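Protein prgH (Salmonella enterica subsp. enterica serovar Typhimurium, PDB 4G2S) is a component of the Salmonella SPI-1 type III secretion basal body, probably helping in its assembly through a domain of the FHA fold. Local coordinates at residues Arg10-Ser15 with Glu99-Ile104; Phe21-Gly26 with Phe63-Asp68. All coordinates share one frame; numbering follows the deposited sequence.

Contact 1: residues Arg10-Ser15 with Glu99-Ile104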
loop_
_atom_site.group_PDB
_atom_site.type_symbol
_atom_site.label_atom_id
_atom_site.label_comp_id
_atom_site.label_asym_id
_atom_site.label_seq_id
_atom_site.Cartn_x
_atom_site.Cartn_y
_atom_site.Cartn_z
ATOM N N ARG A 10 7.209 -24.128 -7.200
ATOM C CA ARG A 10 8.437 -23.435 -6.964
ATOM C C ARG A 10 8.891 -22.658 -8.206
ATOM O O ARG A 10 8.969 -23.172 -9.348
ATOM C CB ARG A 10 9.536 -24.420 -6.509
ATOM C CG ARG A 10 10.845 -23.711 -6.130
ATOM C CD ARG A 10 12.024 -24.673 -5.991
ATOM N NE ARG A 10 13.231 -24.001 -5.557
ATOM C CZ ARG A 10 13.631 -23.828 -4.296
ATOM N NH1 ARG A 10 12.915 -24.245 -3.249
ATOM N NH2 ARG A 10 14.793 -23.217 -4.080
ATOM N N LEU A 11 9.257 -21.415 -7.969
ATOM C CA LEU A 11 9.846 -20.578 -9.049
ATOM C C LEU A 11 11.316 -20.897 -9.194
ATOM O O LEU A 11 12.035 -21.051 -8.188
ATOM C CB LEU A 11 9.620 -19.136 -8.697
ATOM C CG LEU A 11 8.151 -18.738 -8.574
ATOM C CD1 LEU A 11 8.126 -17.215 -8.456
ATOM C CD2 LEU A 11 7.287 -19.193 -9.668
ATOM N N LEU A 12 11.791 -21.063 -10.417
ATOM C CA LEU A 12 13.193 -21.429 -10.632
ATOM C C LEU A 12 13.964 -20.305 -11.313
ATOM O O LEU A 12 15.144 -20.447 -11.556
ATOM C CB LEU A 12 13.319 -22.702 -11.485
ATOM C CG LEU A 12 12.625 -23.985 -11.009
ATOM C CD1 LEU A 12 12.997 -25.115 -11.961
ATOM C CD2 LEU A 12 13.043 -24.291 -9.585
ATOM N N ASN A 13 13.265 -19.233 -11.644
ATOM C CA ASN A 13 13.821 -17.962 -12.070
ATOM C C ASN A 13 12.910 -16.814 -11.632
ATOM O O ASN A 13 12.028 -17.032 -10.780
ATOM C CB ASN A 13 14.098 -17.942 -13.569
ATOM C CG ASN A 13 12.848 -17.833 -14.398
ATOM O OD1 ASN A 13 11.754 -18.061 -13.905
ATOM N ND2 ASN A 13 13.019 -17.630 -15.704
ATOM N N SER A 14 13.101 -15.637 -12.228
ATOM C CA SER A 14 12.451 -14.376 -11.767
ATOM C C SER A 14 13.119 -13.824 -10.493
ATOM O O SER A 14 13.991 -14.455 -9.881
ATOM C CB SER A 14 10.931 -14.478 -11.607
ATOM O OG SER A 14 10.542 -14.940 -10.282
ATOM N N SER A 15 12.728 -12.609 -10.136
ATOM C CA SER A 15 13.193 -11.961 -8.904
ATOM C C SER A 15 12.706 -12.674 -7.633
ATOM O O SER A 15 13.252 -12.476 -6.533
ATOM C CB SER A 15 12.745 -10.502 -8.909
ATOM O OG SER A 15 11.331 -10.494 -8.807
ATOM N N GLU A 99 8.400 -16.652 -20.379
ATOM C CA GLU A 99 9.812 -16.591 -19.911
ATOM C C GLU A 99 9.964 -17.016 -18.445
ATOM O O GLU A 99 11.068 -16.961 -17.890
ATOM C CB GLU A 99 10.402 -15.175 -20.089
ATOM C CG GLU A 99 11.730 -15.134 -20.812
ATOM C CD GLU A 99 11.598 -15.317 -22.317
ATOM O OE1 GLU A 99 10.642 -16.005 -22.760
ATOM O OE2 GLU A 99 12.472 -14.794 -23.060
ATOM N N LEU A 100 8.876 -17.410 -17.792
ATOM C CA LEU A 100 8.979 -17.936 -16.461
ATOM C C LEU A 100 9.348 -19.409 -16.441
ATOM O O LEU A 100 8.851 -20.210 -17.273
ATOM C CB LEU A 100 7.649 -17.742 -15.734
ATOM C CG LEU A 100 7.656 -17.967 -14.261
ATOM C CD1 LEU A 100 8.521 -16.922 -13.544
ATOM C CD2 LEU A 100 6.225 -17.997 -13.788
ATOM N N LEU A 101 10.152 -19.786 -15.454
ATOM C CA LEU A 101 10.498 -21.187 -15.234
ATOM C C LEU A 101 10.049 -21.637 -13.819
ATOM O O LEU A 101 10.402 -21.022 -12.775
ATOM C CB LEU A 101 12.009 -21.353 -15.488
ATOM C CG LEU A 101 12.588 -22.661 -15.986
ATOM C CD1 LEU A 101 14.090 -22.563 -16.107
ATOM C CD2 LEU A 101 12.236 -23.722 -14.979
ATOM N N ILE A 102 9.226 -22.692 -13.782
ATOM C CA ILE A 102 8.660 -23.184 -12.548
ATOM C C ILE A 102 8.908 -24.644 -12.447
ATOM O O ILE A 102 9.268 -25.296 -13.383
ATOM C CB ILE A 102 7.122 -22.961 -12.467
ATOM C CG1 ILE A 102 6.399 -23.780 -13.534
ATOM C CG2 ILE A 102 6.751 -21.490 -12.708
ATOM C CD1 ILE A 102 4.876 -23.722 -13.368
ATOM N N LEU A 103 8.602 -25.185 -11.285
ATOM C CA LEU A 103 8.770 -26.576 -11.047
ATOM C C LEU A 103 7.628 -26.927 -10.098
ATOM O O LEU A 103 7.323 -26.109 -9.257
ATOM C CB LEU A 103 10.163 -26.798 -10.408
ATOM C CG LEU A 103 10.374 -28.283 -10.163
ATOM C CD1 LEU A 103 11.807 -28.660 -10.511
ATOM C CD2 LEU A 103 10.003 -28.705 -8.750
ATOM N N ILE A 104 6.908 -28.058 -10.314
ATOM C CA ILE A 104 5.817 -28.476 -9.430
ATOM C C ILE A 104 6.321 -29.747 -8.710
ATOM O O ILE A 104 6.745 -30.724 -9.377
ATOM C CB ILE A 104 4.494 -28.763 -10.196
ATOM C CG1 ILE A 104 4.045 -27.546 -11.025
ATOM C CG2 ILE A 104 3.409 -29.188 -9.228
ATOM C CD1 ILE A 104 2.960 -27.842 -12.067
#

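Contact 2: residues Phe21-Gly26 with Phe63-Asp68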
loop_
_atom_site.group_PDB
_atom_site.type_symbol
_atom_site.label_atom_id
_atom_site.label_comp_id
_atom_site.label_asym_id
_atom_site.label_seq_id
_atom_site.Cartn_x
_atom_site.Cartn_y
_atom_site.Cartn_z
ATOM N N PHE A 21 4.803 -21.786 -3.691
ATOM C CA PHE A 21 3.398 -21.488 -3.505
ATOM C C PHE A 21 2.614 -22.803 -3.404
ATOM O O PHE A 21 2.733 -23.707 -4.271
ATOM C CB PHE A 21 2.837 -20.687 -4.653
ATOM C CG PHE A 21 3.564 -19.403 -4.898
ATOM C CD1 PHE A 21 3.223 -18.254 -4.219
ATOM C CD2 PHE A 21 4.602 -19.372 -5.794
ATOM C CE1 PHE A 21 3.921 -17.058 -4.449
ATOM C CE2 PHE A 21 5.328 -18.185 -5.996
ATOM C CZ PHE A 21 4.950 -17.038 -5.339
ATOM N N PRO A 22 1.785 -22.907 -2.361
ATOM C CA PRO A 22 1.003 -24.139 -2.215
ATOM C C PRO A 22 -0.114 -24.130 -3.219
ATOM O O PRO A 22 -0.751 -23.112 -3.450
ATOM C CB PRO A 22 0.437 -24.040 -0.786
ATOM C CG PRO A 22 0.344 -22.588 -0.493
ATOM C CD PRO A 22 1.506 -21.948 -1.280
ATOM N N LEU A 23 -0.407 -25.284 -3.785
ATOM C CA LEU A 23 -1.520 -25.397 -4.697
ATOM C C LEU A 23 -2.713 -26.033 -4.011
ATOM O O LEU A 23 -2.592 -27.024 -3.315
ATOM C CB LEU A 23 -1.152 -26.277 -5.865
ATOM C CG LEU A 23 -0.109 -25.869 -6.837
ATOM C CD1 LEU A 23 0.147 -27.046 -7.781
ATOM C CD2 LEU A 23 -0.583 -24.631 -7.574
ATOM N N LEU A 24 -3.864 -25.460 -4.210
ATOM C CA LEU A 24 -5.093 -26.139 -3.745
ATOM C C LEU A 24 -5.635 -27.084 -4.789
ATOM O O LEU A 24 -5.347 -26.985 -5.986
ATOM C CB LEU A 24 -6.153 -25.124 -3.341
ATOM C CG LEU A 24 -6.206 -24.857 -1.839
ATOM C CD1 LEU A 24 -6.640 -26.121 -1.069
ATOM C CD2 LEU A 24 -4.887 -24.322 -1.298
ATOM N N THR A 25 -6.402 -28.066 -4.329
ATOM C CA THR A 25 -7.141 -28.890 -5.258
ATOM C C THR A 25 -7.980 -27.967 -6.083
ATOM O O THR A 25 -8.608 -27.041 -5.551
ATOM C CB THR A 25 -8.069 -29.848 -4.509
ATOM O OG1 THR A 25 -7.282 -30.520 -3.541
ATOM C CG2 THR A 25 -8.677 -30.871 -5.461
ATOM N N GLY A 26 -8.016 -28.222 -7.388
ATOM C CA GLY A 26 -8.746 -27.354 -8.292
ATOM C C GLY A 26 -7.788 -26.456 -9.067
ATOM O O GLY A 26 -6.687 -26.903 -9.427
ATOM N N PHE A 63 -1.069 -18.076 -16.207
ATOM C CA PHE A 63 -1.393 -19.468 -16.364
ATOM C C PHE A 63 -2.196 -20.007 -15.184
ATOM O O PHE A 63 -2.154 -19.407 -14.116
ATOM C CB PHE A 63 -0.124 -20.289 -16.609
ATOM C CG PHE A 63 0.851 -20.290 -15.473
ATOM C CD1 PHE A 63 0.843 -21.248 -14.512
ATOM C CD2 PHE A 63 1.847 -19.313 -15.424
ATOM C CE1 PHE A 63 1.797 -21.296 -13.493
ATOM C CE2 PHE A 63 2.797 -19.334 -14.424
ATOM C CZ PHE A 63 2.761 -20.292 -13.410
ATOM N N GLU A 64 -2.907 -21.128 -15.391
ATOM C CA GLU A 64 -3.572 -21.843 -14.312
ATOM C C GLU A 64 -2.987 -23.201 -14.188
ATOM O O GLU A 64 -2.756 -23.897 -15.176
ATOM C CB GLU A 64 -5.093 -21.958 -14.504
ATOM C CG GLU A 64 -5.792 -20.668 -14.923
ATOM C CD GLU A 64 -7.311 -20.784 -14.841
ATOM O OE1 GLU A 64 -8.011 -19.765 -14.791
ATOM O OE2 GLU A 64 -7.821 -21.928 -14.697
ATOM N N ILE A 65 -2.810 -23.609 -12.952
ATOM C CA ILE A 65 -2.537 -24.999 -12.612
ATOM C C ILE A 65 -3.777 -25.676 -12.053
ATOM O O ILE A 65 -4.476 -25.158 -11.139
ATOM C CB ILE A 65 -1.317 -25.124 -11.677
ATOM C CG1 ILE A 65 -0.112 -24.531 -12.409
ATOM C CG2 ILE A 65 -1.105 -26.592 -11.285
ATOM C CD1 ILE A 65 1.216 -24.916 -11.842
ATOM N N GLN A 66 -4.093 -26.829 -12.664
ATOM C CA GLN A 66 -5.257 -27.618 -12.257
ATOM C C GLN A 66 -4.833 -28.967 -11.688
ATOM O O GLN A 66 -4.180 -29.726 -12.381
ATOM C CB GLN A 66 -6.170 -27.894 -13.447
ATOM C CG GLN A 66 -7.483 -28.491 -13.035
ATOM C CD GLN A 66 -8.476 -28.641 -14.181
ATOM O OE1 GLN A 66 -8.303 -28.089 -15.263
ATOM N NE2 GLN A 66 -9.551 -29.366 -13.919
ATOM N N VAL A 67 -5.264 -29.258 -10.471
ATOM C CA VAL A 67 -4.877 -30.467 -9.721
ATOM C C VAL A 67 -6.211 -31.164 -9.535
ATOM O O VAL A 67 -7.067 -30.628 -8.780
ATOM C CB VAL A 67 -4.286 -30.119 -8.347
ATOM C CG1 VAL A 67 -4.042 -31.356 -7.492
ATOM C CG2 VAL A 67 -3.016 -29.263 -8.458
ATOM N N ASP A 68 -6.412 -32.314 -10.222
ATOM C CA ASP A 68 -7.715 -33.009 -10.162
ATOM C C ASP A 68 -7.942 -33.458 -8.728
ATOM O O ASP A 68 -7.012 -33.534 -7.935
ATOM C CB ASP A 68 -7.887 -34.181 -11.189
ATOM C CG ASP A 68 -7.112 -35.480 -10.811
ATOM O OD1 ASP A 68 -6.140 -35.422 -10.014
ATOM O OD2 ASP A 68 -7.491 -36.578 -11.332
#

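Contact 1: residues Arg10-Ser15 with Glu99-Ile104
The side-chain amide of N13 holds the backbone at the start of strand 100-106 with both ends: ND2 gives a bond of 3.0 Å to the carbonyl O of E99, and OD1 receives the backbone N of L101 at 2.8 Å. The first bond lies in the amide plane of N13, whereas the N-H of L101 reaches OD1 from above that plane, 43° out of it. With chi1 at 74°, CG sits between the backbone N and carbonyl carbon of N13, which turns the amide back onto the strand just where residues 12-15 leave the sheet. Bonded at both ends, the amide has its rotation fixed and prolongs the antiparallel pairing. In that pairing R10 and L103 form a hydrogen-bonded pair joined by two backbone bonds, the one from L103 N being bent, and L11 and I102 a non-hydrogen-bonded pair; L12 N to L101 O, 2.7 Å, follows.

Packing is tightest on the face carrying L12, L101 and L103. CD1 of L12 presses on CD2 of L101 at 3.4 Å, closer than usual for two methyls, and on CB of L103 at 3.6 Å. On the other face the fit is easier: CD2 of L11 meets CG2 of I102 at 3.8 Å, and this layer continues inward to F63 and I65 of strand 63-67. E99 marks the solvent side, where its backbone O is held but its side chain turns outward. R10, by contrast, is buried: its extended chain leads to the subunit interface, where the guanidinium makes salt bridges to E20 and to E64 of a second subunit. Strands 7-11 and 100-106, near the two ends of the modelled chain, thus lie side by side as central strands of one sheet, a closure characteristic of the FHA beta sandwich.

Contact 2: residues Phe21-Gly26 with Phe63-Asp68
Two backbone bonds tie G26 to V67 as an antiparallel hydrogen-bonded pair: G26 N reaches V67 O at 2.9 Å, and V67 N returns to G26 O, also at 2.9 Å. In the FHA-type beta sandwich this is where the chain, having left strand 20-22 in one sheet, enters strand 26-33 of the other beside strand 63-67. The positive phi of G26 (104°, with psi -144°) suits glycine, since a CB there would press on the carbonyl O of T25. G26 O also takes a CA-H...O contact from CA of Q66 at 3.3 Å, so two neighbouring residues of the strand converge on one carbonyl.

Outward from this pair, at the exposed T25, the methyl CG2 lies 3.7 Å from V67 O, while the amide of Q66 turns away to H77. Inward, L23 bridges the sheets. Its CG is anti to the carbonyl carbon (chi1 -66°), which carries CD1 over to I65 and V67; the side chain crosses that of I65 at about a right angle and V67 more obliquely. V9 of strand 7-11 borders both L23 and I65, placing this packing between the two layers. The branch CD1 of L23 does the touching: it lies 3.7 Å from CG2 of I65 and 3.9 Å from CG2 of V67.

How the contacts relate
Contact 1 joins two strands within the four-stranded sheet and is the more buried; contact 2, open to solvent at L24 and T25, pairs two strands of the five-stranded sheet at G26 and V67, and through L23 reaches across from the end of strand 20-22. Their centres lie 15 Å apart, on opposite sides of the chain's centre, and contact 2 is nested in the loop that contact 1 closes. Both use backbone pairing, but 10-15 with 99-104 adds a side-chain amide, whereas 21-26 with 63-68 relies on a glycine. They share the apolar interior: I104 CD1 meets I65 CD1 at 3.4 Å, L100 and I102 pack on F63, and L11 packs on F21.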